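Hypothetical protein PH1505 (Pyrococcus horikoshii, PDB 2CYJ) is of unknown function but belongs to the DUF498 (Mth938-like) family and folds as a small, single-chain alpha/beta protein. Local coordinates at residues M1-V6 against V11-K16; D21-P26 against E31-E36; V63-T68 against K95-L100; L74-E79 against V89-T94. One frame throughout, in Å; residues are numbered along the deposited sequence. Where two conformers were deposited one is given.

Contact 1: residues M1-V6 against V11-K16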
# COMPACT_ATOMS: atom_id res chain seq x y z
N MET A 1 8.76 11.26 5.82
CA MET A 1 7.62 10.81 4.97
C MET A 1 6.55 11.90 5.02
O MET A 1 5.90 12.08 6.05
CB MET A 1 7.07 9.48 5.51
CG MET A 1 6.17 8.68 4.56
SD MET A 1 4.60 9.45 4.08
CE MET A 1 3.71 9.33 5.61
N LYS A 2 6.40 12.64 3.93
CA LYS A 2 5.41 13.71 3.85
C LYS A 2 4.60 13.56 2.56
O LYS A 2 5.14 13.23 1.51
CB LYS A 2 6.09 15.08 3.94
CG LYS A 2 6.67 15.33 5.33
CD LYS A 2 6.92 16.80 5.61
CE LYS A 2 7.50 16.98 7.00
NZ LYS A 2 7.68 18.41 7.36
N ILE A 3 3.30 13.78 2.68
CA ILE A 3 2.38 13.65 1.56
C ILE A 3 1.88 15.03 1.19
O ILE A 3 1.27 15.72 2.00
CB ILE A 3 1.21 12.72 1.95
CG1 ILE A 3 1.78 11.34 2.31
CG2 ILE A 3 0.21 12.61 0.81
CD1 ILE A 3 0.92 10.54 3.27
N GLU A 4 2.15 15.45 -0.05
CA GLU A 4 1.78 16.79 -0.49
C GLU A 4 0.52 16.90 -1.35
O GLU A 4 -0.20 17.89 -1.27
CB GLU A 4 2.93 17.44 -1.26
CG GLU A 4 4.19 17.79 -0.45
CD GLU A 4 5.18 16.64 -0.35
OE1 GLU A 4 5.24 15.80 -1.28
OE2 GLU A 4 5.93 16.58 0.66
N GLU A 5 0.28 15.90 -2.20
CA GLU A 5 -0.88 15.91 -3.09
C GLU A 5 -1.37 14.49 -3.33
O GLU A 5 -0.57 13.58 -3.44
CB GLU A 5 -0.52 16.48 -4.48
CG GLU A 5 -0.39 17.99 -4.58
CD GLU A 5 -1.62 18.71 -4.05
OE1 GLU A 5 -2.74 18.34 -4.44
OE2 GLU A 5 -1.44 19.66 -3.26
N VAL A 6 -2.69 14.34 -3.43
CA VAL A 6 -3.28 13.04 -3.69
C VAL A 6 -4.45 13.23 -4.65
O VAL A 6 -5.38 13.97 -4.35
CB VAL A 6 -3.79 12.37 -2.39
CG1 VAL A 6 -4.39 11.01 -2.70
CG2 VAL A 6 -2.62 12.20 -1.42
N VAL A 11 0.16 10.78 -7.00
CA VAL A 11 0.39 11.23 -5.63
C VAL A 11 1.77 11.87 -5.53
O VAL A 11 2.71 11.43 -6.20
CB VAL A 11 0.28 10.07 -4.61
CG1 VAL A 11 -1.13 9.48 -4.66
CG2 VAL A 11 1.34 9.01 -4.88
N LYS A 12 1.87 12.94 -4.74
CA LYS A 12 3.14 13.64 -4.54
C LYS A 12 3.54 13.36 -3.10
O LYS A 12 2.85 13.77 -2.17
CB LYS A 12 2.99 15.15 -4.76
CG LYS A 12 4.33 15.90 -4.71
CD LYS A 12 4.13 17.38 -4.94
CE LYS A 12 5.39 18.17 -4.60
NZ LYS A 12 5.18 19.61 -4.92
N ILE A 13 4.64 12.63 -2.94
CA ILE A 13 5.13 12.24 -1.62
C ILE A 13 6.63 12.49 -1.58
O ILE A 13 7.35 12.14 -2.52
CB ILE A 13 4.79 10.75 -1.36
CG1 ILE A 13 3.26 10.59 -1.34
CG2 ILE A 13 5.41 10.29 -0.05
CD1 ILE A 13 2.78 9.16 -1.14
N ASP A 14 7.10 13.10 -0.49
CA ASP A 14 8.52 13.44 -0.32
C ASP A 14 8.95 14.36 -1.47
O ASP A 14 10.12 14.39 -1.86
CB ASP A 14 9.40 12.19 -0.29
CG ASP A 14 9.29 11.43 1.01
OD1 ASP A 14 10.05 10.45 1.18
OD2 ASP A 14 8.46 11.80 1.87
N GLY A 15 7.97 15.09 -2.00
CA GLY A 15 8.23 16.04 -3.08
C GLY A 15 8.31 15.46 -4.47
O GLY A 15 8.49 16.20 -5.45
N LYS A 16 8.16 14.15 -4.58
CA LYS A 16 8.24 13.47 -5.86
C LYS A 16 6.87 13.04 -6.35
O LYS A 16 6.02 12.64 -5.56
CB LYS A 16 9.16 12.25 -5.74
CG LYS A 16 10.61 12.61 -5.45
CD LYS A 16 11.48 11.38 -5.18
CE LYS A 16 11.09 10.69 -3.88
NZ LYS A 16 11.90 9.46 -3.62
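I3 to V6 runs antiparallel to V11 to I13, the two short strand axes closing to 4.6 Å, and I3 and V6 face I13 and V11 as non-hydrogen-bonded pairs. These four side chains lie on one sheet face: I3 and I13 point the same way side by side, CG1 to CG1 4.0 Å, and V6 lies likewise alongside V11. Branched aliphatics suit this face because L98 packs on I3, V6 and V11, while I13 meets F18, I22 and I24. Between the pairs the register slips by one residue. E4 N bonds to K12 O at 2.8 Å and E5 N only weakly to the same oxygen, a classic beta bulge within the hairpin. The slip turns E4 toward the partner strand, and its chain, turned about CB-CG (chi2 87°), brings OE1 to 2.9 Å from G15 N, which meets it from above the carboxylate plane. G15 belongs to the type I' turn from I13 to K16, where positive phi comes easily without a side chain. Replacing E4 by alanine is likely to leave G15 N without this acceptor. Beside it D14 OD2 accepts K2 N at 3.0 Å, while D14 N returns a bond to K2 O.

Contact 2: residues D21-P26 against E31-E36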
# COMPACT_ATOMS: atom_id res chain seq x y z
N ASP A 21 1.34 3.00 -8.74
CA ASP A 21 1.27 2.44 -7.40
C ASP A 21 2.64 2.38 -6.73
O ASP A 21 3.66 2.17 -7.39
CB ASP A 21 0.67 1.03 -7.46
CG ASP A 21 -0.80 1.03 -7.83
OD1 ASP A 21 -1.36 2.09 -8.18
OD2 ASP A 21 -1.39 -0.06 -7.78
N ILE A 22 2.64 2.53 -5.41
CA ILE A 22 3.88 2.50 -4.65
C ILE A 22 3.74 1.76 -3.33
O ILE A 22 2.63 1.50 -2.85
CB ILE A 22 4.39 3.93 -4.32
CG1 ILE A 22 3.34 4.72 -3.52
CG2 ILE A 22 4.76 4.67 -5.61
CD1 ILE A 22 3.84 6.08 -3.02
N VAL A 23 4.89 1.40 -2.78
CA VAL A 23 5.00 0.75 -1.49
C VAL A 23 5.89 1.67 -0.64
O VAL A 23 6.97 2.08 -1.07
CB VAL A 23 5.67 -0.64 -1.61
CG1 VAL A 23 5.85 -1.26 -0.23
CG2 VAL A 23 4.80 -1.54 -2.47
N ILE A 24 5.39 2.05 0.53
CA ILE A 24 6.14 2.89 1.44
C ILE A 24 6.49 2.01 2.63
O ILE A 24 5.61 1.51 3.34
CB ILE A 24 5.30 4.10 1.93
CG1 ILE A 24 4.83 4.93 0.73
CG2 ILE A 24 6.13 4.94 2.88
CD1 ILE A 24 3.74 5.94 1.06
N TYR A 25 7.79 1.78 2.82
CA TYR A 25 8.27 0.96 3.92
C TYR A 25 8.31 1.74 5.23
O TYR A 25 8.31 2.97 5.22
CB TYR A 25 9.66 0.43 3.56
CG TYR A 25 9.58 -0.58 2.44
CD1 TYR A 25 9.29 -1.91 2.71
CD2 TYR A 25 9.69 -0.18 1.10
CE1 TYR A 25 9.11 -2.83 1.70
CE2 TYR A 25 9.51 -1.11 0.07
CZ TYR A 25 9.22 -2.44 0.39
OH TYR A 25 9.02 -3.38 -0.60
N PRO A 26 8.33 1.04 6.37
CA PRO A 26 8.37 1.69 7.69
C PRO A 26 9.43 2.76 7.84
O PRO A 26 9.22 3.75 8.55
CB PRO A 26 8.61 0.51 8.65
CG PRO A 26 7.89 -0.60 7.98
CD PRO A 26 8.23 -0.43 6.51
N GLU A 31 9.23 2.42 -2.95
CA GLU A 31 9.51 1.60 -4.13
C GLU A 31 8.24 1.48 -4.96
O GLU A 31 7.13 1.70 -4.46
CB GLU A 31 9.94 0.18 -3.76
CG GLU A 31 11.30 0.03 -3.14
CD GLU A 31 11.79 -1.41 -3.25
OE1 GLU A 31 11.46 -2.06 -4.27
OE2 GLU A 31 12.51 -1.88 -2.35
N ARG A 32 8.40 1.12 -6.22
CA ARG A 32 7.23 0.94 -7.06
C ARG A 32 6.53 -0.35 -6.63
O ARG A 32 7.16 -1.29 -6.15
CB ARG A 32 7.64 0.84 -8.54
CG ARG A 32 8.45 -0.39 -8.89
CD ARG A 32 8.65 -0.52 -10.40
NE ARG A 32 7.41 -0.86 -11.09
CZ ARG A 32 6.94 -2.09 -11.22
NH1 ARG A 32 7.60 -3.13 -10.72
NH2 ARG A 32 5.79 -2.29 -11.85
N ARG A 33 5.21 -0.37 -6.75
CA ARG A 33 4.47 -1.56 -6.41
C ARG A 33 4.63 -2.56 -7.57
O ARG A 33 4.45 -2.18 -8.74
CB ARG A 33 2.98 -1.24 -6.23
CG ARG A 33 2.15 -2.47 -5.90
CD ARG A 33 0.66 -2.25 -6.03
NE ARG A 33 0.00 -3.56 -6.05
CZ ARG A 33 -1.19 -3.81 -6.58
NH1 ARG A 33 -1.91 -2.84 -7.13
NH2 ARG A 33 -1.64 -5.05 -6.59
N MET A 34 4.97 -3.80 -7.26
CA MET A 34 5.14 -4.80 -8.31
C MET A 34 3.80 -5.48 -8.54
O MET A 34 3.62 -6.68 -8.35
CB MET A 34 6.17 -5.85 -7.90
CG MET A 34 7.50 -5.22 -7.55
SD MET A 34 8.83 -6.44 -7.44
CE MET A 34 8.39 -7.23 -5.98
N LYS A 35 2.84 -4.68 -8.99
CA LYS A 35 1.50 -5.18 -9.20
C LYS A 35 1.42 -6.25 -10.26
O LYS A 35 0.49 -7.06 -10.26
CB LYS A 35 0.54 -4.02 -9.50
CG LYS A 35 0.64 -3.38 -10.85
CD LYS A 35 -0.48 -2.36 -10.96
CE LYS A 35 -0.49 -1.69 -12.30
NZ LYS A 35 -1.47 -0.56 -12.30
N GLU A 36 2.41 -6.29 -11.15
CA GLU A 36 2.42 -7.32 -12.18
C GLU A 36 2.40 -8.72 -11.56
O GLU A 36 1.92 -9.67 -12.18
CB GLU A 36 3.65 -7.17 -13.09
CG GLU A 36 5.00 -7.22 -12.38
CD GLU A 36 5.41 -5.89 -11.75
OE1 GLU A 36 4.64 -4.91 -11.82
OE2 GLU A 36 6.53 -5.85 -11.19
O HOH W 1 0.90 0.96 -10.93
O HOH W 2 -2.64 1.79 -10.64
O HOH W 3 3.41 -0.01 -9.92
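D21 and R33 run side by side, and R33 NH1 gives D21 OD2 a salt-bridging hydrogen bond of 2.9 Å. The carboxylate and guanidinium planes are 12° apart, and OD2 lies near the guanidinium plane, at its edge. R33 gets there with CG anti to the backbone N (chi1 179°) and the chain extended to NE. Its CB packs on D21 CB at 3.5 Å, and R33 N binds D21 O from well above the carbonyl plane. Around this pair, K35 CB sits over the centre of one guanidinium face, 3.4 Å above it; one water links K35 NZ to D21 N, and a second links it, weakly on the lysine side, to D21 OD1. D21 OD2 also takes a bond from H115 ND1, R33 NE salt-bridges E52 OE1, and R33 NH2 hydrogen-bonds S45 O. A leucine in place of R33 would probably leave the carboxylates of D21 and E52 without the arginine they share. Along the hairpin, V23 and E31 exchange two backbone bonds, and E31 CG rests against Y25 CE2 at 3.8 Å. Strand 22-24 lies between 30-32 and 110-115 in the mixed sheet, with I22 on I114 and on I13 of strand 10-13.

Contact 3: residues V63-T68 against K95-L100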
# COMPACT_ATOMS: atom_id res chain seq x y z
N VAL A 63 1.94 -2.42 11.40
CA VAL A 63 0.73 -2.14 10.66
C VAL A 63 0.91 -2.25 9.16
O VAL A 63 1.90 -1.75 8.64
CB VAL A 63 0.28 -0.68 10.94
CG1 VAL A 63 -0.98 -0.35 10.13
CG2 VAL A 63 0.05 -0.47 12.42
N LEU A 64 -0.02 -2.93 8.49
CA LEU A 64 -0.03 -2.98 7.03
C LEU A 64 -1.22 -2.09 6.66
O LEU A 64 -2.36 -2.37 7.04
CB LEU A 64 -0.27 -4.39 6.46
CG LEU A 64 -0.54 -4.35 4.94
CD1 LEU A 64 0.70 -3.90 4.17
CD2 LEU A 64 -1.00 -5.72 4.46
N LEU A 65 -0.93 -1.00 5.95
CA LEU A 65 -1.96 -0.06 5.52
C LEU A 65 -2.08 -0.13 4.00
O LEU A 65 -1.10 0.08 3.28
CB LEU A 65 -1.60 1.36 5.97
CG LEU A 65 -2.55 2.52 5.63
CD1 LEU A 65 -2.28 3.02 4.22
CD2 LEU A 65 -4.00 2.10 5.82
N VAL A 66 -3.27 -0.44 3.52
CA VAL A 66 -3.49 -0.53 2.09
C VAL A 66 -4.46 0.53 1.59
O VAL A 66 -5.58 0.64 2.09
CB VAL A 66 -4.06 -1.92 1.67
CG1 VAL A 66 -4.19 -2.02 0.15
CG2 VAL A 66 -3.15 -3.04 2.19
N GLY A 67 -3.99 1.33 0.63
CA GLY A 67 -4.81 2.34 -0.03
C GLY A 67 -5.39 1.53 -1.18
O GLY A 67 -4.68 1.18 -2.14
N THR A 68 -6.68 1.22 -1.08
CA THR A 68 -7.36 0.35 -2.03
C THR A 68 -7.82 0.96 -3.34
O THR A 68 -8.64 0.37 -4.05
CB THR A 68 -8.57 -0.28 -1.33
OG1 THR A 68 -9.41 0.76 -0.84
CG2 THR A 68 -8.10 -1.15 -0.15
N LYS A 95 -7.40 8.08 -0.72
CA LYS A 95 -7.19 9.39 -0.11
C LYS A 95 -7.33 9.31 1.41
O LYS A 95 -6.53 9.90 2.14
CB LYS A 95 -8.11 10.45 -0.70
CG LYS A 95 -7.68 11.86 -0.26
CD LYS A 95 -8.30 12.97 -1.08
CE LYS A 95 -7.74 13.01 -2.49
NZ LYS A 95 -8.07 14.34 -3.11
N GLU A 96 -8.33 8.57 1.89
CA GLU A 96 -8.50 8.42 3.33
C GLU A 96 -7.29 7.65 3.88
O GLU A 96 -6.75 8.00 4.93
CB GLU A 96 -9.78 7.64 3.65
CG GLU A 96 -9.88 7.29 5.13
CD GLU A 96 -11.06 6.40 5.49
OE1 GLU A 96 -11.70 5.83 4.58
OE2 GLU A 96 -11.34 6.27 6.70
N ALA A 97 -6.87 6.61 3.17
CA ALA A 97 -5.74 5.81 3.64
C ALA A 97 -4.47 6.65 3.80
O ALA A 97 -3.76 6.49 4.79
CB ALA A 97 -5.48 4.64 2.69
N LEU A 98 -4.19 7.53 2.85
CA LEU A 98 -2.99 8.36 2.95
C LEU A 98 -3.13 9.42 4.04
O LEU A 98 -2.14 9.82 4.66
CB LEU A 98 -2.65 9.00 1.60
CG LEU A 98 -2.04 8.00 0.60
CD1 LEU A 98 -1.98 8.62 -0.78
CD2 LEU A 98 -0.64 7.61 1.06
N LYS A 99 -4.35 9.89 4.27
CA LYS A 99 -4.56 10.87 5.32
C LYS A 99 -4.31 10.16 6.66
O LYS A 99 -3.70 10.73 7.57
CB LYS A 99 -5.97 11.45 5.25
CG LYS A 99 -6.15 12.74 6.05
CD LYS A 99 -5.21 13.84 5.55
CE LYS A 99 -5.40 15.15 6.32
NZ LYS A 99 -4.32 16.12 5.95
N LEU A 100 -4.76 8.91 6.78
CA LEU A 100 -4.55 8.14 8.00
C LEU A 100 -3.06 7.80 8.16
O LEU A 100 -2.54 7.79 9.27
CB LEU A 100 -5.37 6.85 7.98
CG LEU A 100 -5.27 5.96 9.22
CD1 LEU A 100 -5.83 6.69 10.45
CD2 LEU A 100 -6.06 4.68 8.97
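G67 and A97 make the nearest approach of strand 63-68 to helix 95-100, and the contact is carried by apolar packing. A97 points its methyl at the strand, and CB comes to 3.6 Å from G67 CA. Glycine suits this spot, since a beta carbon on G67 would point toward the helix, about 3.6 Å from A97 CB, adding bulk where the methyl already packs closely. A97, a single methyl, lets the helix come close over G67. The same CB lies 4.0 Å from V66 O, a backbone contact at the margin. L65 adds the second side chain. In the conformer given, of two deposited, CG stands anti to the backbone N (chi1 -180°) and CD1 touches A97 CB at 3.9 Å, a contact that need not persist in the other conformer.

Polar bonding between the segments is absent; their backbone bonds serve their own elements, K99 N to K95 O and L100 N to E96 O along the helix, and L65 with L111 in the sheet. The helix segment runs roughly antiparallel to the strand segment (149°), its axis 7.3 Å away, as the helical link of a beta-alpha-beta crossover from strand 88-92 to 110-115, passing over 63-68 between them. With no hydrogen bond between the segments, the contact rests on close apolar packing, to which the lack of a side chain at G67 probably contributes.

Contact 4: residues L74-E79 against V89-T94. With SO4 (sulfate ion), chain C.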
# COMPACT_ATOMS: atom_id res chain seq x y z
N LEU A 74 -9.56 -2.20 -5.00
CA LEU A 74 -8.54 -3.22 -4.75
C LEU A 74 -8.77 -3.84 -3.39
O LEU A 74 -9.25 -3.19 -2.47
CB LEU A 74 -7.14 -2.59 -4.77
CG LEU A 74 -6.01 -3.52 -4.32
CD1 LEU A 74 -5.89 -4.69 -5.27
CD2 LEU A 74 -4.71 -2.74 -4.24
N SER A 75 -8.43 -5.11 -3.24
CA SER A 75 -8.56 -5.73 -1.93
C SER A 75 -7.54 -6.83 -1.78
O SER A 75 -7.08 -7.39 -2.78
CB SER A 75 -9.97 -6.28 -1.71
OG SER A 75 -10.21 -7.38 -2.57
N LEU A 76 -7.17 -7.11 -0.53
CA LEU A 76 -6.23 -8.18 -0.22
C LEU A 76 -6.98 -9.51 -0.28
O LEU A 76 -8.08 -9.62 0.26
CB LEU A 76 -5.69 -8.02 1.20
CG LEU A 76 -4.72 -6.89 1.53
CD1 LEU A 76 -4.51 -6.83 3.03
CD2 LEU A 76 -3.41 -7.12 0.81
N LEU A 77 -6.38 -10.51 -0.92
CA LEU A 77 -7.02 -11.81 -0.96
C LEU A 77 -6.94 -12.39 0.45
O LEU A 77 -6.12 -11.96 1.26
CB LEU A 77 -6.29 -12.73 -1.95
CG LEU A 77 -6.59 -12.50 -3.43
CD1 LEU A 77 -5.74 -13.44 -4.26
CD2 LEU A 77 -8.07 -12.74 -3.70
N PRO A 78 -7.80 -13.36 0.77
CA PRO A 78 -7.78 -13.97 2.10
C PRO A 78 -6.39 -14.52 2.48
O PRO A 78 -5.95 -14.38 3.62
CB PRO A 78 -8.83 -15.06 1.99
CG PRO A 78 -9.83 -14.45 1.05
CD PRO A 78 -8.95 -13.85 -0.02
N GLU A 79 -5.73 -15.13 1.50
CA GLU A 79 -4.41 -15.72 1.71
C GLU A 79 -3.37 -14.63 2.01
O GLU A 79 -2.39 -14.87 2.72
CB GLU A 79 -4.00 -16.51 0.46
CG GLU A 79 -5.12 -17.37 -0.12
CD GLU A 79 -6.27 -16.53 -0.69
OE1 GLU A 79 -6.01 -15.74 -1.61
OE2 GLU A 79 -7.41 -16.68 -0.22
N VAL A 89 -4.08 -4.61 10.39
CA VAL A 89 -4.28 -4.43 8.95
C VAL A 89 -5.43 -3.49 8.65
O VAL A 89 -6.57 -3.70 9.07
CB VAL A 89 -4.51 -5.80 8.27
CG1 VAL A 89 -4.76 -5.62 6.78
CG2 VAL A 89 -3.28 -6.69 8.49
N ILE A 90 -5.12 -2.45 7.89
CA ILE A 90 -6.07 -1.42 7.53
C ILE A 90 -6.22 -1.32 6.02
O ILE A 90 -5.22 -1.21 5.30
CB ILE A 90 -5.59 -0.06 8.04
CG1 ILE A 90 -5.23 -0.15 9.53
CG2 ILE A 90 -6.67 1.01 7.82
CD1 ILE A 90 -4.56 1.10 10.06
N GLU A 91 -7.45 -1.36 5.53
CA GLU A 91 -7.71 -1.25 4.10
C GLU A 91 -8.76 -0.16 3.91
O GLU A 91 -9.91 -0.33 4.32
CB GLU A 91 -8.23 -2.57 3.54
CG GLU A 91 -7.24 -3.71 3.59
CD GLU A 91 -7.73 -4.92 2.82
OE1 GLU A 91 -8.02 -5.96 3.44
OE2 GLU A 91 -7.82 -4.82 1.57
N LYS A 92 -8.36 0.94 3.28
CA LYS A 92 -9.27 2.07 3.04
C LYS A 92 -9.01 2.70 1.68
O LYS A 92 -7.90 2.60 1.16
CB LYS A 92 -9.07 3.17 4.08
CG LYS A 92 -9.36 2.76 5.52
CD LYS A 92 -10.80 2.40 5.70
CE LYS A 92 -11.02 1.75 7.05
NZ LYS A 92 -12.46 1.49 7.30
N PRO A 93 -10.03 3.36 1.09
CA PRO A 93 -9.83 4.01 -0.21
C PRO A 93 -8.61 4.92 -0.05
O PRO A 93 -8.34 5.47 1.03
CB PRO A 93 -11.14 4.76 -0.41
CG PRO A 93 -12.15 3.81 0.23
CD PRO A 93 -11.44 3.43 1.52
N THR A 94 -7.88 5.09 -1.14
CA THR A 94 -6.62 5.79 -1.09
C THR A 94 -6.48 7.16 -0.47
O THR A 94 -5.52 7.37 0.27
CB THR A 94 -6.00 5.75 -2.48
OG1 THR A 94 -5.71 4.38 -2.78
CG2 THR A 94 -4.69 6.55 -2.55
S SO4 C . -13.21 4.27 8.83
O1 SO4 C . -11.87 3.71 9.05
O2 SO4 C . -13.45 5.34 9.82
O3 SO4 C . -13.30 4.79 7.46
O4 SO4 C . -14.23 3.21 9.00
O HOH W 4 -9.64 -7.80 1.95
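The E91 carboxylate has L76 lying over one of its faces: L76 CD1 is 3.6 Å from E91 OE1, and L76 CG is 3.7 Å from E91 OE2. On the syn side of OE2, tilted 29° out of the carboxylate plane, L76 N donates a bond of 3.2 Å, with S75 CA close by at 3.7 Å from the same oxygen. The other oxygen, OE1, accepts a hydrogen bond from a water 2.9 Å away, which donates another to L76 O. One glutamate therefore meets both the amide and, through water, the carbonyl of L76, so that strand 75-76 is held although the nearest CA atoms, those of S75 and E91, are 7.6 Å apart. A long acidic chain suits this gap: beyond CG it is extended (chi2 -170°), a length that a shorter acid would probably not cover. L76 also presses its CD1 methyl on V89 CG1, and it touches L64 of strand 63-68 and L48 of strand 47-48.

Farther along strand 89-92, K92 NZ makes weak hydrogen bonds to two oxygens of a sulfate ion, probably left by the crystallisation liquor and so no evidence of a natural ligand. Where the strand ends, P93 takes the N-cap position of helix 94-104, and T94 OG1 is tied to G69 N and H115 O. After the short strand 75-76, L77 stands at the N-cap position of helix 78-83, which leads back to strand 88-92, parallel to its neighbour 63-68. This is a beta-alpha-beta crossover, with 75-76 as an excursion paired to 47-48.

Overall arrangement
Contacts 2 and 3 are buried, contact 4 partly so, and contact 1 lies at the surface, its centre about 14 Å from that of the chain. Contacts 1 and 2 are both hairpins, but the first mixes a bulge and a turn with aliphatic packing, whereas the second buries a charged pair. They meet where I13 packs on I22 and I24. Contacts 3 and 4 work on the same elements: strands 63-68 and 88-92 are neighbours in the mixed sheet that also holds contact 2, and helix 94-104 follows 88-92. There the chemistry changes from apolar packing in contact 3 to a glutamate and water in contact 4. L98 and K95 join the helix to contact 1.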